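PDB 2QNT: uncharacterized protein Atu1872 from Agrobacterium tumefaciens, which is of unknown function but carries a glyoxalase-like domain, placing it in the glyoxalase/bleomycin resistance protein/dioxygenase family. Local coordinates for residues P12-R17 with T46-H51; D84-F89 with H100-Q105; P94-I99 with F112-P117. All blocks are in the same frame, centred on the assembly; numbering follows the deposited sequence.

Interaction 1: P12-R17 with T46-H51; sequences PIPFVR and TGFAIH
Two neighbouring parallel strands meet in a buried part of the fold: I13, P14 and V16 of strand 7-16, an edge strand within its own chain, lie against A49-H51 of strand 49-52, in a four-stranded mixed sheet. The short strand segments come within 4.8 Å of each other, their directions 36° apart. F15 and H51 form the parallel bridge, and both side chains leave on the same side of the sheet. H51 serves on both its polar backbone atoms: its N donates to P14 O at 3.2 Å, and its O accepts from V16 N at 2.9 Å. The latter bond is bent to 151° at the hydrogen, and F15 CA brings a CA-H...O contact to H51 O at 3.4 Å.

P12 and P14 have no N-H to offer, so the ladder gives way to carbon contacts toward the start of the strand. The ring of P14 sets its CD 3.1 Å from A49 O, while its CG rests against CE2 of F48 at 4.0 Å. On the opposite side of the sheet, I13 runs alongside H51. With CG1 of I13 beside the backbone N (chi1 -49°), CG2 is left anti to it and touches H51 CB at 3.5 Å.

V16 and I50 pack toward helix 19-29, whereas I13, F15 and H51 touch L56 of helix 53-61. P12, I13 and P14 also pair antiparallel with a strand of the second subunit, and a bound buffer molecule lies close to I13. A first strand lying parallel to the fourth is the beta-alpha-beta-beta-beta arrangement characteristic of the glyoxalase fold.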
loop_
_atom_site.group_PDB
_atom_site.type_symbol
_atom_site.label_atom_id
_atom_site.label_comp_id
_atom_site.label_asym_id
_atom_site.label_seq_id
_atom_site.Cartn_x
_atom_site.Cartn_y
_atom_site.Cartn_z
ATOM N N PRO A 12 0.410 3.645 2.108
ATOM C CA PRO A 12 -0.404 2.479 2.362
ATOM C C PRO A 12 -0.255 2.142 3.830
ATOM O O PRO A 12 0.797 2.360 4.419
ATOM C CB PRO A 12 0.275 1.391 1.545
ATOM C CG PRO A 12 1.692 1.748 1.560
ATOM C CD PRO A 12 1.772 3.262 1.674
ATOM N N ILE A 13 -1.295 1.534 4.405
ATOM C CA ILE A 13 -1.289 1.175 5.811
ATOM C C ILE A 13 -1.820 -0.254 5.932
ATOM O O ILE A 13 -2.985 -0.474 6.215
ATOM C CB ILE A 13 -2.096 2.145 6.678
ATOM C CG1 ILE A 13 -1.719 3.597 6.395
ATOM C CG2 ILE A 13 -1.871 1.791 8.155
ATOM C CD1 ILE A 13 -2.606 4.645 7.099
ATOM N N PRO A 14 -0.960 -1.266 5.686
ATOM C CA PRO A 14 -1.339 -2.646 5.975
ATOM C C PRO A 14 -1.682 -2.812 7.440
ATOM O O PRO A 14 -1.026 -2.231 8.322
ATOM C CB PRO A 14 -0.107 -3.460 5.594
ATOM C CG PRO A 14 0.768 -2.527 4.843
ATOM C CD PRO A 14 0.414 -1.152 5.165
ATOM N N PHE A 15 -2.681 -3.650 7.696
ATOM C CA PHE A 15 -3.091 -3.971 9.062
ATOM C C PHE A 15 -2.235 -5.108 9.590
ATOM O O PHE A 15 -1.900 -6.043 8.876
ATOM C CB PHE A 15 -4.523 -4.444 9.096
ATOM C CG PHE A 15 -5.573 -3.405 8.714
ATOM C CD1 PHE A 15 -5.238 -2.124 8.292
ATOM C CD2 PHE A 15 -6.903 -3.770 8.688
ATOM C CE1 PHE A 15 -6.233 -1.208 7.901
ATOM C CE2 PHE A 15 -7.890 -2.837 8.287
ATOM C CZ PHE A 15 -7.535 -1.589 7.899
ATOM N N VAL A 16 -1.848 -5.003 10.852
ATOM C CA VAL A 16 -0.992 -6.012 11.500
ATOM C C VAL A 16 -1.573 -6.433 12.836
ATOM O O VAL A 16 -2.243 -5.654 13.510
ATOM C CB VAL A 16 0.484 -5.521 11.642
ATOM C CG1 VAL A 16 1.023 -5.110 10.263
ATOM C CG2 VAL A 16 0.622 -4.370 12.651
ATOM N N ARG A 17 -1.330 -7.682 13.225
ATOM C CA ARG A 17 -1.867 -8.207 14.488
ATOM C C ARG A 17 -1.090 -7.701 15.705
ATOM O O ARG A 17 -1.681 -7.478 16.772
ATOM C CB ARG A 17 -1.877 -9.738 14.460
ATOM C CG ARG A 17 -2.678 -10.427 15.507
ATOM C CD ARG A 17 -2.613 -11.952 15.315
ATOM N NE ARG A 17 -3.625 -12.432 14.365
ATOM C CZ ARG A 17 -3.621 -13.637 13.790
ATOM N NH1 ARG A 17 -2.653 -14.510 14.044
ATOM N NH2 ARG A 17 -4.590 -13.972 12.944
ATOM N N THR A 46 10.524 6.667 3.621
ATOM C CA THR A 46 10.259 6.255 2.272
ATOM C C THR A 46 8.796 5.881 2.036
ATOM O O THR A 46 8.470 5.328 1.015
ATOM C CB THR A 46 11.292 5.210 1.708
ATOM O OG1 THR A 46 11.070 3.898 2.237
ATOM C CG2 THR A 46 12.739 5.647 2.002
ATOM N N GLY A 47 7.918 6.277 2.940
ATOM C CA GLY A 47 6.477 6.278 2.705
ATOM C C GLY A 47 5.731 5.001 3.042
ATOM O O GLY A 47 4.681 4.757 2.471
ATOM N N PHE A 48 6.318 4.148 3.849
ATOM C CA PHE A 48 5.650 2.940 4.276
ATOM C C PHE A 48 5.129 3.160 5.700
ATOM O O PHE A 48 5.669 3.957 6.459
ATOM C CB PHE A 48 6.652 1.782 4.258
ATOM C CG PHE A 48 6.049 0.435 4.511
ATOM C CD1 PHE A 48 6.381 -0.294 5.658
ATOM C CD2 PHE A 48 5.083 -0.086 3.669
ATOM C CE1 PHE A 48 5.824 -1.513 5.920
ATOM C CE2 PHE A 48 4.509 -1.307 3.936
ATOM C CZ PHE A 48 4.874 -2.023 5.078
ATOM N N ALA A 49 4.045 2.468 6.029
ATOM C CA ALA A 49 3.450 2.562 7.356
ATOM C C ALA A 49 2.731 1.278 7.700
ATOM O O ALA A 49 2.434 0.509 6.813
ATOM C CB ALA A 49 2.478 3.722 7.434
ATOM N N ILE A 50 2.530 1.037 9.000
ATOM C CA ILE A 50 1.793 -0.142 9.483
ATOM C C ILE A 50 0.904 0.306 10.628
ATOM O O ILE A 50 1.237 1.252 11.347
ATOM C CB ILE A 50 2.749 -1.266 9.973
ATOM C CG1 ILE A 50 3.758 -0.727 10.996
ATOM C CG2 ILE A 50 3.478 -1.936 8.815
ATOM C CD1 ILE A 50 4.733 -1.774 11.632
ATOM N N HIS A 51 -0.212 -0.394 10.833
ATOM C CA HIS A 51 -1.110 -0.061 11.936
ATOM C C HIS A 51 -1.679 -1.324 12.541
ATOM O O HIS A 51 -2.049 -2.243 11.815
ATOM C CB HIS A 51 -2.291 0.801 11.439
ATOM C CG HIS A 51 -2.988 1.658 12.470
ATOM N ND1 HIS A 51 -3.643 1.170 13.590
ATOM C CD2 HIS A 51 -3.160 3.003 12.501
ATOM C CE1 HIS A 51 -4.193 2.187 14.253
ATOM N NE2 HIS A 51 -3.890 3.313 13.626
#

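Interaction 2: D84-F89 with H100-Q105; sequences DVDAAF and HPLERQ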
loop_
_atom_site.group_PDB
_atom_site.type_symbol
_atom_site.label_atom_id
_atom_site.label_comp_id
_atom_site.label_asym_id
_atom_site.label_seq_id
_atom_site.Cartn_x
_atom_site.Cartn_y
_atom_site.Cartn_z
ATOM N N ASP A 84 21.601 -3.073 -3.141
ATOM C CA ASP A 84 22.367 -4.292 -3.236
ATOM C C ASP A 84 21.455 -5.475 -2.900
ATOM O O ASP A 84 21.410 -5.962 -1.763
ATOM C CB ASP A 84 23.562 -4.251 -2.282
ATOM C CG ASP A 84 24.488 -5.447 -2.454
ATOM O OD1 ASP A 84 24.122 -6.424 -3.136
ATOM O OD2 ASP A 84 25.615 -5.393 -1.898
ATOM N N VAL A 85 20.716 -5.917 -3.908
ATOM C CA VAL A 85 19.715 -6.941 -3.715
ATOM C C VAL A 85 20.343 -8.256 -3.257
ATOM O O VAL A 85 19.719 -9.000 -2.523
ATOM C CB VAL A 85 18.822 -7.138 -4.968
ATOM C CG1 VAL A 85 19.522 -7.922 -6.058
ATOM C CG2 VAL A 85 17.487 -7.801 -4.564
ATOM N N ASP A 86 21.578 -8.528 -3.656
ATOM C CA ASP A 86 22.258 -9.736 -3.180
ATOM C C ASP A 86 22.517 -9.710 -1.677
ATOM O O ASP A 86 22.309 -10.711 -1.006
ATOM C CB ASP A 86 23.566 -9.938 -3.926
ATOM C CG ASP A 86 23.335 -10.152 -5.397
ATOM O OD1 ASP A 86 22.789 -11.198 -5.749
ATOM O OD2 ASP A 86 23.690 -9.263 -6.202
ATOM N N ALA A 87 22.992 -8.577 -1.176
ATOM C CA ALA A 87 23.215 -8.408 0.262
ATOM C C ALA A 87 21.885 -8.470 0.997
ATOM O O ALA A 87 21.800 -9.106 2.050
ATOM C CB ALA A 87 23.943 -7.090 0.574
ATOM N N ALA A 88 20.850 -7.811 0.466
ATOM C CA ALA A 88 19.535 -7.838 1.091
ATOM C C ALA A 88 19.041 -9.271 1.203
ATOM O O ALA A 88 18.464 -9.654 2.223
ATOM C CB ALA A 88 18.491 -6.982 0.301
ATOM N N PHE A 89 19.186 -10.044 0.125
ATOM C CA PHE A 89 18.706 -11.423 0.141
ATOM C C PHE A 89 19.447 -12.251 1.199
ATOM O O PHE A 89 18.834 -13.012 1.968
ATOM C CB PHE A 89 18.888 -12.042 -1.245
ATOM C CG PHE A 89 18.370 -13.437 -1.354
ATOM C CD1 PHE A 89 17.012 -13.690 -1.290
ATOM C CD2 PHE A 89 19.223 -14.494 -1.569
ATOM C CE1 PHE A 89 16.527 -14.983 -1.374
ATOM C CE2 PHE A 89 18.730 -15.786 -1.687
ATOM C CZ PHE A 89 17.392 -16.027 -1.556
ATOM N N HIS A 100 9.641 -17.079 -3.265
ATOM C CA HIS A 100 10.646 -17.609 -4.179
ATOM C C HIS A 100 11.945 -16.846 -3.894
ATOM O O HIS A 100 11.927 -15.734 -3.322
ATOM C CB HIS A 100 10.228 -17.474 -5.665
ATOM C CG HIS A 100 10.054 -16.065 -6.151
ATOM N ND1 HIS A 100 11.122 -15.232 -6.442
ATOM C CD2 HIS A 100 8.934 -15.359 -6.427
ATOM C CE1 HIS A 100 10.648 -14.056 -6.850
ATOM N NE2 HIS A 100 9.326 -14.113 -6.835
ATOM N N PRO A 101 13.077 -17.434 -4.319
ATOM C CA PRO A 101 14.389 -16.812 -4.092
ATOM C C PRO A 101 14.678 -15.709 -5.083
ATOM O O PRO A 101 13.840 -15.353 -5.912
ATOM C CB PRO A 101 15.366 -17.987 -4.189
ATOM C CG PRO A 101 14.687 -18.986 -4.992
ATOM C CD PRO A 101 13.197 -18.775 -4.903
ATOM N N LEU A 102 15.885 -15.176 -5.010
ATOM C CA LEU A 102 16.288 -14.081 -5.842
ATOM C C LEU A 102 16.426 -14.571 -7.271
ATOM O O LEU A 102 17.324 -15.381 -7.564
ATOM C CB LEU A 102 17.592 -13.489 -5.252
ATOM C CG LEU A 102 18.221 -12.287 -5.949
ATOM C CD1 LEU A 102 17.261 -11.158 -6.104
ATOM C CD2 LEU A 102 19.418 -11.873 -5.104
ATOM N N GLU A 103 15.548 -14.096 -8.150
ATOM C CA GLU A 103 15.370 -14.622 -9.532
ATOM C C GLU A 103 15.158 -13.493 -10.500
ATOM O O GLU A 103 14.405 -12.584 -10.216
ATOM C CB GLU A 103 14.096 -15.522 -9.583
ATOM C CG GLU A 103 14.251 -16.799 -8.762
ATOM C CD GLU A 103 13.006 -17.707 -8.693
ATOM O OE1 GLU A 103 11.898 -17.324 -9.095
ATOM O OE2 GLU A 103 13.157 -18.864 -8.245
ATOM N N ARG A 104 15.794 -13.552 -11.651
ATOM C CA ARG A 104 15.554 -12.635 -12.719
ATOM C C ARG A 104 14.126 -12.811 -13.232
ATOM O O ARG A 104 13.698 -13.897 -13.620
ATOM C CB ARG A 104 16.585 -12.826 -13.819
ATOM C CG ARG A 104 16.541 -11.712 -14.860
ATOM C CD ARG A 104 17.663 -11.777 -15.870
ATOM N NE ARG A 104 18.990 -11.865 -15.259
ATOM C CZ ARG A 104 19.677 -10.853 -14.715
ATOM N NH1 ARG A 104 19.186 -9.619 -14.686
ATOM N NH2 ARG A 104 20.883 -11.087 -14.197
ATOM N N GLN A 105 13.409 -11.703 -13.261
ATOM C CA GLN A 105 12.028 -11.678 -13.753
ATOM C C GLN A 105 11.987 -11.547 -15.274
ATOM O O GLN A 105 13.007 -11.304 -15.916
ATOM C CB GLN A 105 11.255 -10.535 -13.085
ATOM C CG GLN A 105 11.245 -10.623 -11.578
ATOM C CD GLN A 105 10.558 -11.868 -11.098
ATOM O OE1 GLN A 105 9.340 -11.970 -11.219
ATOM N NE2 GLN A 105 11.321 -12.836 -10.563
#
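F89 and L102 meet because each extends its CG directly away from its own backbone N (chi1 -177° and -179°), sending the phenylalanine ring out from helix 85-92 and the leucine across it from strand 98-104. This is helix-on-sheet packing in the second beta-alpha-beta-beta-beta module of a glyoxalase-like fold, at the surface of the molecule. The two side chains run antiparallel, one past the other. L102 CB thereby sits over the centre of the F89 ring, 4.0 Å from the centroid and 12° off the normal, a well-centred CH-pi contact. P101 lies alongside the same ring, with its CB 3.9 Å from F89 CZ.

The forked end of L102 continues along the helix. CD1 meets V85 CG2 tip to tip at 3.7 Å, and CD2 reaches back to F89 CB at 3.9 Å. Apolar contact thus joins V85 and F89, one turn apart on the same helix face, to the strand, and no polar bond links the two segments. Within them, D84, the N-cap residue, accepts from A87 N through OD1, and H100 ND1 binds P101 O at 2.8 Å, which helps fix the turn of the imidazole.

R110 of the adjacent strand forms a salt bridge with D86 OD1 and also packs on V85 and L102. The carboxylate crosses the leucine at about a right angle, bringing that same D86 OD1 to 3.5 Å from L102 CD2.

Interaction 3: P94-I99 with F112-P117; sequences PHVELI and FRFYDP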
loop_
_atom_site.group_PDB
_atom_site.type_symbol
_atom_site.label_atom_id
_atom_site.label_comp_id
_atom_site.label_asym_id
_atom_site.label_seq_id
_atom_site.Cartn_x
_atom_site.Cartn_y
_atom_site.Cartn_z
ATOM N N PRO A 94 16.995 -15.908 5.294
ATOM C CA PRO A 94 16.870 -16.927 6.359
ATOM C C PRO A 94 15.782 -16.668 7.403
ATOM O O PRO A 94 15.410 -17.589 8.155
ATOM C CB PRO A 94 18.249 -16.895 7.030
ATOM C CG PRO A 94 19.135 -16.254 6.006
ATOM C CD PRO A 94 18.325 -15.285 5.271
ATOM N N HIS A 95 15.292 -15.437 7.480
ATOM C CA HIS A 95 14.375 -15.036 8.550
ATOM C C HIS A 95 12.941 -14.863 8.132
ATOM O O HIS A 95 12.108 -14.353 8.892
ATOM C CB HIS A 95 14.895 -13.747 9.142
ATOM C CG HIS A 95 16.354 -13.813 9.455
ATOM N ND1 HIS A 95 16.872 -14.720 10.353
ATOM C CD2 HIS A 95 17.404 -13.124 8.961
ATOM C CE1 HIS A 95 18.185 -14.580 10.401
ATOM N NE2 HIS A 95 18.534 -13.615 9.571
ATOM N N VAL A 96 12.645 -15.210 6.887
ATOM C CA VAL A 96 11.319 -15.003 6.354
ATOM C C VAL A 96 10.893 -16.270 5.654
ATOM O O VAL A 96 11.709 -17.101 5.295
ATOM C CB VAL A 96 11.271 -13.801 5.357
ATOM C CG1 VAL A 96 11.750 -12.512 6.048
ATOM C CG2 VAL A 96 12.068 -14.086 4.118
ATOM N N GLU A 97 9.591 -16.419 5.491
ATOM C CA GLU A 97 9.041 -17.408 4.608
ATOM C C GLU A 97 9.079 -16.857 3.172
ATOM O O GLU A 97 8.292 -15.977 2.816
ATOM C CB GLU A 97 7.620 -17.726 5.042
ATOM C CG GLU A 97 7.028 -18.815 4.210
ATOM C CD GLU A 97 5.624 -19.155 4.582
ATOM O OE1 GLU A 97 5.140 -18.675 5.641
ATOM O OE2 GLU A 97 5.000 -19.893 3.791
ATOM N N LEU A 98 9.990 -17.370 2.357
ATOM C CA LEU A 98 10.075 -16.982 0.962
ATOM C C LEU A 98 8.896 -17.511 0.171
ATOM O O LEU A 98 8.435 -18.627 0.368
ATOM C CB LEU A 98 11.366 -17.499 0.280
ATOM C CG LEU A 98 12.687 -16.904 0.755
ATOM C CD1 LEU A 98 13.892 -17.693 0.164
ATOM C CD2 LEU A 98 12.807 -15.456 0.417
ATOM N N ILE A 99 8.452 -16.714 -0.786
ATOM C CA ILE A 99 7.629 -17.163 -1.890
ATOM C C ILE A 99 8.529 -17.760 -2.959
ATOM O O ILE A 99 8.261 -18.838 -3.449
ATOM C CB ILE A 99 6.744 -16.011 -2.413
ATOM C CG1 ILE A 99 5.717 -15.581 -1.331
ATOM C CG2 ILE A 99 6.066 -16.442 -3.704
ATOM C CD1 ILE A 99 5.032 -14.269 -1.628
ATOM N N PHE A 112 13.326 -10.836 -5.150
ATOM C CA PHE A 112 12.803 -11.942 -4.359
ATOM C C PHE A 112 11.523 -11.511 -3.687
ATOM O O PHE A 112 11.256 -10.330 -3.544
ATOM C CB PHE A 112 13.837 -12.507 -3.366
ATOM C CG PHE A 112 14.314 -11.575 -2.274
ATOM C CD1 PHE A 112 13.947 -11.798 -0.946
ATOM C CD2 PHE A 112 15.227 -10.584 -2.537
ATOM C CE1 PHE A 112 14.455 -11.014 0.082
ATOM C CE2 PHE A 112 15.739 -9.806 -1.497
ATOM C CZ PHE A 112 15.332 -10.025 -0.203
ATOM N N ARG A 113 10.697 -12.485 -3.307
ATOM C CA ARG A 113 9.369 -12.200 -2.753
ATOM C C ARG A 113 9.140 -13.112 -1.550
ATOM O O ARG A 113 9.634 -14.248 -1.510
ATOM C CB ARG A 113 8.292 -12.391 -3.798
ATOM C CG ARG A 113 8.463 -11.471 -5.009
ATOM C CD ARG A 113 7.269 -11.491 -5.946
ATOM N NE ARG A 113 7.427 -10.607 -7.111
ATOM C CZ ARG A 113 7.766 -11.014 -8.328
ATOM N NH1 ARG A 113 8.038 -12.291 -8.600
ATOM N NH2 ARG A 113 7.832 -10.158 -9.339
ATOM N N PHE A 114 8.420 -12.602 -0.554
ATOM C CA PHE A 114 8.293 -13.264 0.728
ATOM C C PHE A 114 7.138 -12.688 1.488
ATOM O O PHE A 114 6.540 -11.700 1.087
ATOM C CB PHE A 114 9.587 -13.155 1.537
ATOM C CG PHE A 114 10.069 -11.749 1.746
ATOM C CD1 PHE A 114 9.770 -11.061 2.913
ATOM C CD2 PHE A 114 10.859 -11.123 0.812
ATOM C CE1 PHE A 114 10.217 -9.784 3.112
ATOM C CE2 PHE A 114 11.307 -9.828 1.025
ATOM C CZ PHE A 114 10.977 -9.172 2.191
ATOM N N TYR A 115 6.837 -13.285 2.628
ATOM C CA TYR A 115 5.748 -12.820 3.480
ATOM C C TYR A 115 6.265 -12.033 4.668
ATOM O O TYR A 115 7.318 -12.364 5.228
ATOM C CB TYR A 115 4.962 -14.002 4.036
ATOM C CG TYR A 115 4.282 -14.821 2.977
ATOM C CD1 TYR A 115 3.213 -14.320 2.250
ATOM C CD2 TYR A 115 4.750 -16.080 2.653
ATOM C CE1 TYR A 115 2.593 -15.091 1.260
ATOM C CE2 TYR A 115 4.159 -16.839 1.672
ATOM C CZ TYR A 115 3.076 -16.338 0.976
ATOM O OH TYR A 115 2.477 -17.098 -0.009
ATOM N N ASP A 116 5.520 -11.013 5.065
ATOM C CA ASP A 116 5.736 -10.381 6.369
ATOM C C ASP A 116 5.093 -11.217 7.473
ATOM O O ASP A 116 4.484 -12.244 7.187
ATOM C CB ASP A 116 5.367 -8.900 6.332
ATOM C CG ASP A 116 3.945 -8.601 6.637
ATOM O OD1 ASP A 116 3.101 -9.519 6.755
ATOM O OD2 ASP A 116 3.624 -7.391 6.820
ATOM N N PRO A 117 5.282 -10.840 8.742
ATOM C CA PRO A 117 4.749 -11.638 9.830
ATOM C C PRO A 117 3.235 -11.860 9.790
ATOM O O PRO A 117 2.754 -12.813 10.403
ATOM C CB PRO A 117 5.155 -10.839 11.072
ATOM C CG PRO A 117 6.448 -10.194 10.637
ATOM C CD PRO A 117 6.151 -9.750 9.233
HETATM O O HOH W 1 7.868 -14.459 6.855
#
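Backbone pairing joins E97-I99 to R113-Y115 as part of the beta hairpin made by strands 98-104 and 110-115. L98 and F114 are its antiparallel non-hydrogen-bonded pair, and the two bonds fall beside it: Y115 N donates to E97 O at 3.1 Å, and I99 N to R113 O at 2.8 Å. The first approaches nearly end-on to its carbonyl, whereas the second comes in tilted 34° from the carbonyl plane, near where the chain turns a corner at I99. A water extends the pairing by accepting from E97 N and donating to Y115 O.

Aromatic contact dominates the side bearing Y115. I99 crosses the tyrosine at about a right angle and lays its CG1 over one ring face, offset toward the rim, 3.9 Å from the centroid. With chi1 at -65°, CG1 of I99 stands opposite the carbonyl carbon and next to the backbone N, which sets that branch over the ring. The extended E97 chain crosses the ring at a slant, its carboxylate carbon CD 3.7 Å from Y115 CD2 and the carboxylate plane turned 63° from the ring.

Apolar packing of V96 and L98 against F114 and F112 occupies the other side of the hairpin. V96 CG2 presses on F114 CB at 3.7 Å, and L98 CD2 lies 4.1 Å from F112 CD1.

R113 turns its guanidinium away toward E123, H100 and Q105, and its NH2 hydrogen-bonds O8 of a buffer molecule, probably from the crystallisation liquor, which may mark a pocket. Y115 OH is hydrogen-bonded to NE1 of W61 of the second subunit. F112 and F114 pack on strand 121-126, L98 and F112 face helix 85-92, and V96 reaches F25 of helix 19-29.

Interaction 1 is a buried contact in one four-stranded sheet, whereas interactions 2 and 3 belong to the other, with centres about 23 and 17 Å from it respectively. The latter two share strand 98-104: interaction 3 zips it to strand 110-115, partly buried, and interaction 2 packs the helix 85-92 onto it at the surface. Chemistry follows place. Strand-to-strand contacts combine backbone bonds, parallel in interaction 1 and antiparallel in interaction 3, with side-chain packing, while the helix-to-strand contact relies on apolar and CH-pi packing. Interactions 2 and 3 meet directly, through F89 against F112 and through the R113 guanidinium, which reaches residues of interaction 2. All three reach the second subunit.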